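Local structure of soluble lytic murein transglycosylase (Pseudomonas aeruginosa, 5OHU) at residues D68-R73 and N79-R84; E83-E88 and G96-R101; T308-R313 and Q335-T340; A328-L333 and S341-W346. The protein cleaves the glycan strands of cell-wall peptidoglycan as a lytic transglycosylase, turning over the polymer both exolytically and endolytically. All blocks are in the same frame, centred on the assembly; numbering follows the deposited sequence.

Following the chain from the N terminus, interaction 1 closes the short loop between helix 62-72 and helix 79-88. Interaction 2 begins on that second helix, sharing E83 and R84, and closes the next loop, to helix 95-108. The two therefore run in series and touch, with L70 packing on both F85 and L98. Interactions 3 and 4 come much later, on the opposite side of the chain's centre. Interactions 3 and 4 cross: interaction 3 spans from helix 307-319 to 335-340, and interaction 4 opens inside that span at 328-333 and closes beyond it at 341-346. Together they tie helix 307-319, the end of helix 323-330, helix 335-338 and helix 341-354 into one cluster.

Interaction 1: D68-R73 and N79-R84; sequences DELTHR and NEEVER. With PO4 (phosphate ion), chain C.
R73 grips the carboxylate of E81 end-on, one nitrogen to each oxygen. NH2 of R73 makes a 2.6 Å hydrogen bond to the syn lone pair of E81 OE2. NH1 of R73 reaches E81 OE1 at 3.0 Å. The two flat groups are turned 32° from each other. The E81 chain is fully extended, with CG anti to the backbone N (chi1 -170°), and this carries the acid across to the arginine. R73 also turns its NE back to OE2 of E69, at 2.9 Å, one helical turn earlier.

R73 and E81 are partly exposed; E69, the third member of the network, is buried. Against these short paired bonds, the apolar packing is looser. L70 passes its CD1 along E81, 3.8 Å from OE2 of that residue, and its CD2 stays 4.5 Å from CG2 of V82. A77 from the connecting loop touches both L70 and V82. Apart from the contact, the exposed R84 donates from NE to a phosphate ion, probably from the crystallisation liquor. The contact closes the turn between two consecutive helices.

One guanidinium serves two acids. E69 OE1 and E81 OE2 are 5.0 Å apart, and the shared positive charge probably offsets their repulsion and favours their ionised forms.

Interaction 2: E83-E88 and G96-R101; sequences ERFLTE and GWLKLR. With PO4 (phosphate ion), chain C.
CD2 of L98 meets two side chains of helix 79-88. It lies 3.5 Å from CD1 of F85, approaching the ring at a slant. It also lies 3.9 Å from CD2 of L86. That same L86 methyl rests against the aliphatic part of K99, with CD2 of L86 3.6 Å from CG of K99. L98 has CG anti to its own N (chi1 172°), which turns CD2 toward both F85 and L86. The contact is apolar throughout.

The two helices run nearly antiparallel. Over these segments the axes approach to 11.3 Å, with N-to-C directions 152° apart. They form a helical hairpin, consistent with the ring of paired helices known from Slt70-like transglycosylases.

Further out, A66 and L70 of helix 62-72 pack on F85, and H89 meets the same ring edge-to-face. I95 touches both F85 and L86, while Y67 touches L98. The chain of K99 bends at chi3, and its NZ is hydrogen-bonded to the carbonyl of Y118. On helix 79-88 itself, the carbonyl of E83 accepts from both the N and the OG1 of T87. OE2 of E88 sits over one face of the R84 guanidinium, 3.9 Å from NE of R84, as a long ion pair without a directed N-H.

Interaction 3: T308-R313 and Q335-T340; sequences TVTEWR and QDLAAT
T310 is the first residue of 308-313 to meet L337. Its CG2 lies anti to the backbone N and comes 4.0 Å from CD1 of L337. Its hydroxyl is turned elsewhere, to the carbonyl of D306 one turn earlier, so the methyl is left to do the packing.

E311 follows and meets both methyls of the leucine. CG of E311 is 4.0 Å from CD1 of L337, and OE2 of E311 is 3.7 Å from CD2 of L337. L337 thus lies across the glutamate chain as well as against the threonine. Although the carboxylate touches a methyl, it has polar partners. OE2 of E311 forms a salt bridge with NH1 of R342 and a probable hydrogen bond with NE1 of W343. This links the helix to the start of helix 341-354.

W312 and R313 face other parts of the fold. W312 packs on L283 and K287, and R313 on L294, M297 and T298.

L337 belongs to the short helix 335-338. OG1 of T340 donates to O of L337 at 2.9 Å, in the carbonyl plane, and N of T340 also donates to that carbonyl. T340 is the N-cap that starts helix 341-354, its hydroxyl capping N of W343.

The contact joins two helices of an all-helical region, with helix 323-330 between them in the chain. Helices 271-287 and 293-300 pack on W312 and R313, while L337 and the loop residue L333 pack on T310, and L337 on E311 too.

Interaction 4: A328-L333 and S341-W346; sequences ALTRKL and SRWRYW
L333 meets W343 through apolar atoms. CD1 of L333 is 3.5 Å from CB of W343 and 3.8 Å from CG of W343, so it touches the root of the indole. The two side chains cross at about a right angle. L333 keeps CG anti to its carbonyl carbon (chi1 -60°), which aims the isobutyl group at the tryptophan. T330 adds a looser methyl contact: its CG2 is 4.4 Å from CE3 of W343 and 4.3 Å from C of W346. R342 lays its CD over one face of the W343 indole, offset toward the rim.

The backbone sets up these positions. A type I beta turn from T330 to L333 ends the first segment and brings both side chains to the same helix.

Polar groups are bonded away from the contact. OG1 of T330 pairs with the carbonyl of Y327 and with NE2 of Q347. NE1 of W343 is bonded to OE2 of E311. NE1 of W346 pairs with E600, and the hydroxyl of Y345 with D596, so helix 341-354 also reaches helix 595-600.

The interface is therefore held by van der Waals contact and burial of apolar surface, while the polar ends of T330, W343 and W346 are satisfied by residues outside it.

Interaction 1: D68-R73 and N79-R84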
# COMPACT_ATOMS: atom_id res chain seq x y z
N ASP A 68 -29.45 2.97 11.74
CA ASP A 68 -30.09 1.75 11.26
C ASP A 68 -31.56 1.99 10.98
O ASP A 68 -32.10 1.56 9.95
CB ASP A 68 -29.91 0.62 12.27
CG ASP A 68 -28.45 0.30 12.54
OD1 ASP A 68 -27.63 0.41 11.61
OD2 ASP A 68 -28.14 -0.06 13.69
N GLU A 69 -32.24 2.69 11.88
CA GLU A 69 -33.67 2.91 11.73
C GLU A 69 -33.97 3.74 10.49
O GLU A 69 -34.86 3.41 9.70
CB GLU A 69 -34.22 3.57 12.98
CG GLU A 69 -35.70 3.34 13.21
CD GLU A 69 -36.57 4.33 12.48
OE1 GLU A 69 -36.04 5.39 12.08
OE2 GLU A 69 -37.77 4.04 12.30
N LEU A 70 -33.20 4.81 10.27
CA LEU A 70 -33.41 5.63 9.08
C LEU A 70 -33.12 4.84 7.81
O LEU A 70 -33.85 4.96 6.82
CB LEU A 70 -32.53 6.88 9.15
CG LEU A 70 -32.76 7.89 8.03
CD1 LEU A 70 -34.21 8.36 8.06
CD2 LEU A 70 -31.79 9.06 8.14
N THR A 71 -32.07 4.02 7.83
CA THR A 71 -31.70 3.27 6.63
C THR A 71 -32.81 2.30 6.24
O THR A 71 -33.15 2.16 5.06
CB THR A 71 -30.38 2.56 6.87
OG1 THR A 71 -29.36 3.55 7.01
CG2 THR A 71 -30.01 1.63 5.70
N HIS A 72 -33.44 1.67 7.24
CA HIS A 72 -34.48 0.69 6.95
C HIS A 72 -35.67 1.32 6.22
O HIS A 72 -36.22 0.71 5.30
CB HIS A 72 -34.95 0.01 8.23
CG HIS A 72 -36.05 -0.97 8.00
ND1 HIS A 72 -35.91 -2.06 7.16
CD2 HIS A 72 -37.33 -1.01 8.44
CE1 HIS A 72 -37.04 -2.74 7.12
NE2 HIS A 72 -37.92 -2.12 7.89
N ARG A 73 -36.09 2.53 6.62
CA ARG A 73 -37.24 3.17 5.99
C ARG A 73 -36.83 4.32 5.09
O ARG A 73 -37.59 5.27 4.88
CB ARG A 73 -38.25 3.63 7.03
CG ARG A 73 -37.70 4.50 8.10
CD ARG A 73 -38.84 5.02 8.98
NE ARG A 73 -38.30 5.85 10.04
CZ ARG A 73 -38.00 7.14 9.90
NH1 ARG A 73 -38.21 7.75 8.74
NH2 ARG A 73 -37.49 7.81 10.93
N ASN A 79 -37.03 14.33 2.73
CA ASN A 79 -35.77 15.05 2.54
C ASN A 79 -35.35 15.74 3.83
O ASN A 79 -34.17 15.75 4.19
CB ASN A 79 -35.90 16.10 1.45
CG ASN A 79 -35.94 15.52 0.05
OD1 ASN A 79 -36.08 14.31 -0.14
ND2 ASN A 79 -35.82 16.40 -0.94
N GLU A 80 -36.32 16.33 4.53
CA GLU A 80 -36.04 17.07 5.76
C GLU A 80 -35.35 16.19 6.79
O GLU A 80 -34.34 16.58 7.39
CB GLU A 80 -37.34 17.64 6.33
CG GLU A 80 -37.96 18.76 5.48
CD GLU A 80 -38.65 18.25 4.19
OE1 GLU A 80 -38.90 17.03 4.05
OE2 GLU A 80 -38.96 19.10 3.31
N GLU A 81 -35.88 14.98 7.02
CA GLU A 81 -35.30 14.12 8.03
C GLU A 81 -33.91 13.65 7.63
O GLU A 81 -32.98 13.68 8.44
CB GLU A 81 -36.21 12.92 8.29
CG GLU A 81 -35.76 12.13 9.50
CD GLU A 81 -36.63 10.90 9.78
OE1 GLU A 81 -37.61 10.68 9.03
OE2 GLU A 81 -36.31 10.16 10.73
N VAL A 82 -33.74 13.21 6.38
CA VAL A 82 -32.44 12.72 5.94
C VAL A 82 -31.41 13.84 5.99
O VAL A 82 -30.31 13.67 6.52
CB VAL A 82 -32.51 12.12 4.52
CG1 VAL A 82 -31.13 11.62 4.10
CG2 VAL A 82 -33.53 11.00 4.47
N GLU A 83 -31.75 15.00 5.42
CA GLU A 83 -30.84 16.14 5.44
C GLU A 83 -30.43 16.46 6.87
O GLU A 83 -29.24 16.68 7.16
CB GLU A 83 -31.49 17.34 4.79
CG GLU A 83 -31.54 17.25 3.28
CD GLU A 83 -32.40 18.33 2.67
OE1 GLU A 83 -33.00 19.11 3.44
OE2 GLU A 83 -32.49 18.39 1.42
N ARG A 84 -31.41 16.45 7.77
CA ARG A 84 -31.13 16.67 9.18
C ARG A 84 -30.15 15.64 9.73
O ARG A 84 -29.22 15.99 10.46
CB ARG A 84 -32.43 16.67 9.97
CG ARG A 84 -32.25 16.71 11.46
CD ARG A 84 -33.61 16.76 12.12
NE ARG A 84 -33.45 16.85 13.56
CZ ARG A 84 -33.47 15.80 14.37
NH1 ARG A 84 -33.64 14.61 13.84
NH2 ARG A 84 -33.31 15.96 15.70
P PO4 C . -32.05 19.19 16.00
O1 PO4 C . -31.92 17.77 16.47
O2 PO4 C . -32.05 19.22 14.50
O3 PO4 C . -30.91 20.02 16.54
O4 PO4 C . -33.37 19.71 16.48

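Interaction 2: E83-E88 and G96-R101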
# COMPACT_ATOMS: atom_id res chain seq x y z
N GLU A 83 -31.75 15.00 5.42
CA GLU A 83 -30.84 16.14 5.44
C GLU A 83 -30.43 16.46 6.87
O GLU A 83 -29.24 16.68 7.16
CB GLU A 83 -31.49 17.34 4.79
CG GLU A 83 -31.54 17.25 3.28
CD GLU A 83 -32.40 18.33 2.67
OE1 GLU A 83 -33.00 19.11 3.44
OE2 GLU A 83 -32.49 18.39 1.42
N ARG A 84 -31.41 16.45 7.77
CA ARG A 84 -31.13 16.67 9.18
C ARG A 84 -30.15 15.64 9.73
O ARG A 84 -29.22 15.99 10.46
CB ARG A 84 -32.43 16.67 9.97
CG ARG A 84 -32.25 16.71 11.46
CD ARG A 84 -33.61 16.76 12.12
NE ARG A 84 -33.45 16.85 13.56
CZ ARG A 84 -33.47 15.80 14.37
NH1 ARG A 84 -33.64 14.61 13.84
NH2 ARG A 84 -33.31 15.96 15.70
N PHE A 85 -30.33 14.37 9.38
CA PHE A 85 -29.40 13.36 9.88
C PHE A 85 -28.00 13.55 9.32
O PHE A 85 -27.01 13.44 10.05
CB PHE A 85 -29.92 11.97 9.55
CG PHE A 85 -29.15 10.88 10.23
CD1 PHE A 85 -28.03 10.32 9.63
CD2 PHE A 85 -29.52 10.45 11.49
CE1 PHE A 85 -27.31 9.32 10.27
CE2 PHE A 85 -28.83 9.45 12.13
CZ PHE A 85 -27.71 8.88 11.53
N LEU A 86 -27.89 13.83 8.02
CA LEU A 86 -26.57 14.08 7.45
C LEU A 86 -25.97 15.38 7.96
O LEU A 86 -24.75 15.51 8.06
CB LEU A 86 -26.65 14.09 5.93
CG LEU A 86 -27.16 12.80 5.29
CD1 LEU A 86 -27.55 13.09 3.86
CD2 LEU A 86 -26.09 11.71 5.35
N THR A 87 -26.83 16.35 8.28
CA THR A 87 -26.37 17.62 8.83
C THR A 87 -25.70 17.44 10.18
O THR A 87 -24.66 18.05 10.45
CB THR A 87 -27.54 18.59 8.94
OG1 THR A 87 -27.93 19.00 7.63
CG2 THR A 87 -27.20 19.82 9.81
N GLU A 88 -26.28 16.61 11.04
CA GLU A 88 -25.85 16.53 12.43
C GLU A 88 -25.01 15.30 12.74
O GLU A 88 -24.42 15.23 13.82
CB GLU A 88 -27.08 16.56 13.33
CG GLU A 88 -28.09 17.56 12.80
CD GLU A 88 -29.25 17.86 13.72
OE1 GLU A 88 -29.74 19.00 13.62
OE2 GLU A 88 -29.66 16.99 14.53
N GLY A 96 -21.24 7.60 4.49
CA GLY A 96 -21.19 7.56 3.04
C GLY A 96 -22.12 6.53 2.42
O GLY A 96 -22.65 6.74 1.33
N TRP A 97 -22.33 5.39 3.10
CA TRP A 97 -23.28 4.41 2.58
C TRP A 97 -24.69 4.97 2.59
O TRP A 97 -25.46 4.76 1.64
CB TRP A 97 -23.21 3.11 3.40
CG TRP A 97 -21.87 2.47 3.30
CD1 TRP A 97 -20.93 2.39 4.28
CD2 TRP A 97 -21.29 1.87 2.14
NE1 TRP A 97 -19.80 1.75 3.81
CE2 TRP A 97 -20.00 1.43 2.49
CE3 TRP A 97 -21.74 1.65 0.83
CZ2 TRP A 97 -19.15 0.78 1.59
CZ3 TRP A 97 -20.90 1.00 -0.07
CH2 TRP A 97 -19.62 0.57 0.32
N LEU A 98 -25.03 5.72 3.64
CA LEU A 98 -26.33 6.37 3.66
C LEU A 98 -26.46 7.38 2.52
O LEU A 98 -27.53 7.49 1.91
CB LEU A 98 -26.55 7.05 5.02
CG LEU A 98 -27.79 7.95 5.16
CD1 LEU A 98 -29.07 7.22 4.78
CD2 LEU A 98 -27.91 8.53 6.57
N LYS A 99 -25.39 8.11 2.21
CA LYS A 99 -25.51 9.10 1.14
C LYS A 99 -25.63 8.41 -0.21
O LYS A 99 -26.41 8.85 -1.07
CB LYS A 99 -24.32 10.05 1.13
CG LYS A 99 -24.18 10.90 2.39
CD LYS A 99 -23.11 12.00 2.21
CE LYS A 99 -23.54 13.05 1.17
NZ LYS A 99 -22.64 14.27 1.13
N LEU A 100 -24.87 7.33 -0.41
CA LEU A 100 -24.98 6.56 -1.64
C LEU A 100 -26.42 6.11 -1.88
O LEU A 100 -27.00 6.36 -2.95
CB LEU A 100 -24.05 5.35 -1.58
CG LEU A 100 -24.19 4.35 -2.72
CD1 LEU A 100 -23.79 5.00 -4.02
CD2 LEU A 100 -23.33 3.10 -2.43
N ARG A 101 -27.02 5.48 -0.87
CA ARG A 101 -28.38 4.97 -1.00
C ARG A 101 -29.40 6.09 -1.22
O ARG A 101 -30.27 5.99 -2.09
CB ARG A 101 -28.74 4.19 0.26
CG ARG A 101 -28.29 2.79 0.19
CD ARG A 101 -28.07 2.26 1.55
NE ARG A 101 -27.37 0.99 1.44
CZ ARG A 101 -26.91 0.30 2.46
NH1 ARG A 101 -27.06 0.78 3.68
NH2 ARG A 101 -26.28 -0.85 2.24
P PO4 C . -32.05 19.19 16.00
O1 PO4 C . -31.92 17.77 16.47
O2 PO4 C . -32.05 19.22 14.50
O3 PO4 C . -30.91 20.02 16.54
O4 PO4 C . -33.37 19.71 16.48

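Interaction 3: T308-R313 and Q335-T340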
# COMPACT_ATOMS: atom_id res chain seq x y z
N THR A 308 11.08 6.26 -10.78
CA THR A 308 11.33 4.83 -10.71
C THR A 308 12.50 4.43 -11.61
O THR A 308 13.34 3.61 -11.23
CB THR A 308 10.07 4.05 -11.08
OG1 THR A 308 9.00 4.48 -10.23
CG2 THR A 308 10.30 2.53 -10.87
N VAL A 309 12.58 5.03 -12.80
CA VAL A 309 13.68 4.70 -13.71
C VAL A 309 14.99 5.29 -13.20
O VAL A 309 16.05 4.68 -13.38
CB VAL A 309 13.37 5.19 -15.15
CG1 VAL A 309 14.57 4.97 -16.06
CG2 VAL A 309 12.13 4.48 -15.70
N THR A 310 14.94 6.47 -12.60
CA THR A 310 16.16 7.07 -12.08
C THR A 310 16.75 6.23 -10.97
O THR A 310 17.97 6.02 -10.92
CB THR A 310 15.87 8.48 -11.56
OG1 THR A 310 15.28 9.25 -12.61
CG2 THR A 310 17.14 9.15 -11.12
N GLU A 311 15.91 5.75 -10.06
CA GLU A 311 16.38 4.97 -8.93
C GLU A 311 16.92 3.62 -9.38
O GLU A 311 17.91 3.13 -8.83
CB GLU A 311 15.25 4.79 -7.90
CG GLU A 311 14.83 6.06 -7.18
CD GLU A 311 14.03 5.79 -5.90
OE1 GLU A 311 12.96 5.13 -6.00
OE2 GLU A 311 14.43 6.25 -4.80
N TRP A 312 16.28 3.00 -10.38
CA TRP A 312 16.75 1.69 -10.80
C TRP A 312 17.97 1.80 -11.69
O TRP A 312 18.81 0.91 -11.70
CB TRP A 312 15.62 0.89 -11.45
CG TRP A 312 15.03 0.11 -10.38
CD1 TRP A 312 13.90 0.41 -9.67
CD2 TRP A 312 15.59 -1.06 -9.79
NE1 TRP A 312 13.72 -0.53 -8.68
CE2 TRP A 312 14.74 -1.44 -8.73
CE3 TRP A 312 16.74 -1.82 -10.06
CZ2 TRP A 312 14.98 -2.57 -7.96
CZ3 TRP A 312 16.99 -2.95 -9.28
CH2 TRP A 312 16.10 -3.31 -8.24
N ARG A 313 18.09 2.91 -12.40
CA ARG A 313 19.35 3.21 -13.09
C ARG A 313 20.49 3.33 -12.08
O ARG A 313 21.58 2.77 -12.28
CB ARG A 313 19.19 4.51 -13.89
CG ARG A 313 20.19 4.63 -15.02
CD ARG A 313 20.32 6.05 -15.57
NE ARG A 313 19.08 6.57 -16.11
CZ ARG A 313 18.96 7.74 -16.73
NH1 ARG A 313 17.78 8.12 -17.19
NH2 ARG A 313 20.02 8.52 -16.91
N GLN A 335 14.85 17.25 -7.06
CA GLN A 335 14.82 17.65 -5.66
C GLN A 335 14.17 16.61 -4.76
O GLN A 335 14.67 16.32 -3.68
CB GLN A 335 14.10 18.99 -5.54
CG GLN A 335 13.70 19.40 -4.12
CD GLN A 335 14.89 19.74 -3.23
OE1 GLN A 335 16.01 19.92 -3.72
NE2 GLN A 335 14.65 19.83 -1.93
N ASP A 336 13.02 16.07 -5.18
CA ASP A 336 12.32 15.10 -4.34
C ASP A 336 13.14 13.83 -4.10
O ASP A 336 12.98 13.20 -3.05
CB ASP A 336 10.96 14.77 -4.94
CG ASP A 336 11.06 14.22 -6.35
OD1 ASP A 336 12.07 14.50 -7.03
OD2 ASP A 336 10.14 13.51 -6.79
N LEU A 337 14.00 13.43 -5.05
CA LEU A 337 14.84 12.27 -4.78
C LEU A 337 16.10 12.66 -4.01
O LEU A 337 16.51 11.95 -3.09
CB LEU A 337 15.24 11.57 -6.09
CG LEU A 337 14.19 10.73 -6.80
CD1 LEU A 337 14.88 9.99 -7.92
CD2 LEU A 337 13.52 9.72 -5.89
N ALA A 338 16.69 13.81 -4.36
CA ALA A 338 17.88 14.28 -3.67
C ALA A 338 17.62 14.52 -2.18
O ALA A 338 18.55 14.40 -1.37
CB ALA A 338 18.37 15.57 -4.32
N ALA A 339 16.39 14.87 -1.79
CA ALA A 339 16.10 15.16 -0.39
C ALA A 339 16.00 13.92 0.48
O ALA A 339 16.06 14.03 1.70
CB ALA A 339 14.80 15.96 -0.25
N THR A 340 15.84 12.74 -0.11
CA THR A 340 15.62 11.56 0.72
C THR A 340 16.90 11.09 1.40
O THR A 340 18.01 11.27 0.89
CB THR A 340 15.08 10.42 -0.13
OG1 THR A 340 16.11 9.99 -1.02
CG2 THR A 340 13.85 10.90 -0.91

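Interaction 4: A328-L333 and S341-W346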
# COMPACT_ATOMS: atom_id res chain seq x y z
N ALA A 328 27.93 10.29 -9.91
CA ALA A 328 27.58 11.40 -10.78
C ALA A 328 26.08 11.48 -10.97
O ALA A 328 25.50 12.57 -11.06
CB ALA A 328 28.27 11.26 -12.14
N LEU A 329 25.42 10.33 -11.00
CA LEU A 329 23.99 10.38 -11.11
C LEU A 329 23.35 10.93 -9.83
O LEU A 329 22.37 11.69 -9.91
CB LEU A 329 23.47 9.00 -11.46
CG LEU A 329 21.98 8.90 -11.79
CD1 LEU A 329 21.56 9.87 -12.88
CD2 LEU A 329 21.75 7.50 -12.26
N THR A 330 23.88 10.62 -8.64
CA THR A 330 23.23 11.17 -7.45
C THR A 330 23.32 12.69 -7.43
O THR A 330 22.46 13.34 -6.83
CB THR A 330 23.81 10.64 -6.12
OG1 THR A 330 25.18 11.02 -5.98
CG2 THR A 330 23.72 9.10 -6.05
N ARG A 331 24.31 13.28 -8.11
CA ARG A 331 24.46 14.73 -8.18
C ARG A 331 23.42 15.40 -9.07
O ARG A 331 23.23 16.62 -8.96
CB ARG A 331 25.86 15.08 -8.70
CG ARG A 331 26.97 14.55 -7.84
CD ARG A 331 27.29 15.47 -6.67
NE ARG A 331 27.56 16.83 -7.11
CZ ARG A 331 28.68 17.22 -7.73
NH1 ARG A 331 29.64 16.35 -7.99
NH2 ARG A 331 28.82 18.49 -8.08
N LYS A 332 22.74 14.66 -9.94
CA LYS A 332 21.80 15.25 -10.88
C LYS A 332 20.34 14.96 -10.53
O LYS A 332 19.45 15.29 -11.31
CB LYS A 332 22.08 14.73 -12.30
CG LYS A 332 23.49 14.97 -12.84
CD LYS A 332 23.70 14.20 -14.15
CE LYS A 332 25.04 14.54 -14.82
NZ LYS A 332 26.04 13.43 -14.79
N LEU A 333 20.07 14.33 -9.38
CA LEU A 333 18.72 13.88 -9.06
C LEU A 333 17.76 15.06 -8.91
O LEU A 333 18.15 16.16 -8.50
CB LEU A 333 18.72 13.10 -7.76
CG LEU A 333 19.58 11.84 -7.75
CD1 LEU A 333 19.64 11.24 -6.35
CD2 LEU A 333 18.97 10.85 -8.72
N SER A 341 16.72 10.47 2.56
CA SER A 341 17.86 9.88 3.24
C SER A 341 18.52 8.80 2.40
O SER A 341 19.74 8.62 2.48
CB SER A 341 17.42 9.31 4.58
OG SER A 341 16.28 8.48 4.39
N ARG A 342 17.74 8.09 1.57
CA ARG A 342 18.28 7.07 0.68
C ARG A 342 19.36 7.64 -0.24
O ARG A 342 20.50 7.14 -0.28
CB ARG A 342 17.15 6.45 -0.14
CG ARG A 342 17.67 5.52 -1.22
CD ARG A 342 16.55 4.97 -2.07
NE ARG A 342 15.63 4.18 -1.27
CZ ARG A 342 14.31 4.34 -1.30
NH1 ARG A 342 13.80 5.28 -2.09
NH2 ARG A 342 13.53 3.58 -0.56
N TRP A 343 19.04 8.67 -1.00
CA TRP A 343 20.03 9.11 -1.98
C TRP A 343 21.07 10.04 -1.38
O TRP A 343 22.16 10.15 -1.95
CB TRP A 343 19.34 9.73 -3.20
CG TRP A 343 18.51 8.68 -3.83
CD1 TRP A 343 17.13 8.64 -3.93
CD2 TRP A 343 18.99 7.45 -4.36
NE1 TRP A 343 16.75 7.45 -4.51
CE2 TRP A 343 17.86 6.71 -4.79
CE3 TRP A 343 20.26 6.90 -4.52
CZ2 TRP A 343 17.98 5.45 -5.37
CZ3 TRP A 343 20.38 5.65 -5.09
CH2 TRP A 343 19.24 4.94 -5.51
N ARG A 344 20.79 10.66 -0.24
CA ARG A 344 21.88 11.30 0.50
C ARG A 344 22.87 10.24 0.97
O ARG A 344 24.09 10.43 0.87
CB ARG A 344 21.33 12.10 1.69
CG ARG A 344 20.68 13.42 1.30
CD ARG A 344 20.31 14.26 2.52
NE ARG A 344 19.02 13.82 3.03
CZ ARG A 344 18.66 13.81 4.31
NH1 ARG A 344 19.50 14.23 5.25
NH2 ARG A 344 17.44 13.38 4.65
N TYR A 345 22.36 9.10 1.44
CA TYR A 345 23.28 8.04 1.83
C TYR A 345 24.08 7.55 0.63
O TYR A 345 25.30 7.41 0.71
CB TYR A 345 22.54 6.86 2.48
CG TYR A 345 23.50 5.71 2.72
CD1 TYR A 345 24.43 5.77 3.77
CD2 TYR A 345 23.52 4.61 1.86
CE1 TYR A 345 25.35 4.75 3.98
CE2 TYR A 345 24.43 3.58 2.06
CZ TYR A 345 25.34 3.66 3.12
OH TYR A 345 26.24 2.63 3.33
N TRP A 346 23.40 7.24 -0.48
CA TRP A 346 24.13 6.62 -1.58
C TRP A 346 25.06 7.61 -2.28
O TRP A 346 26.10 7.19 -2.81
CB TRP A 346 23.16 5.94 -2.55
CG TRP A 346 22.73 4.59 -1.99
CD1 TRP A 346 21.50 4.25 -1.54
CD2 TRP A 346 23.58 3.45 -1.76
NE1 TRP A 346 21.50 2.95 -1.07
CE2 TRP A 346 22.77 2.44 -1.18
CE3 TRP A 346 24.94 3.19 -1.98
CZ2 TRP A 346 23.28 1.18 -0.83
CZ3 TRP A 346 25.45 1.92 -1.63
CH2 TRP A 346 24.62 0.94 -1.07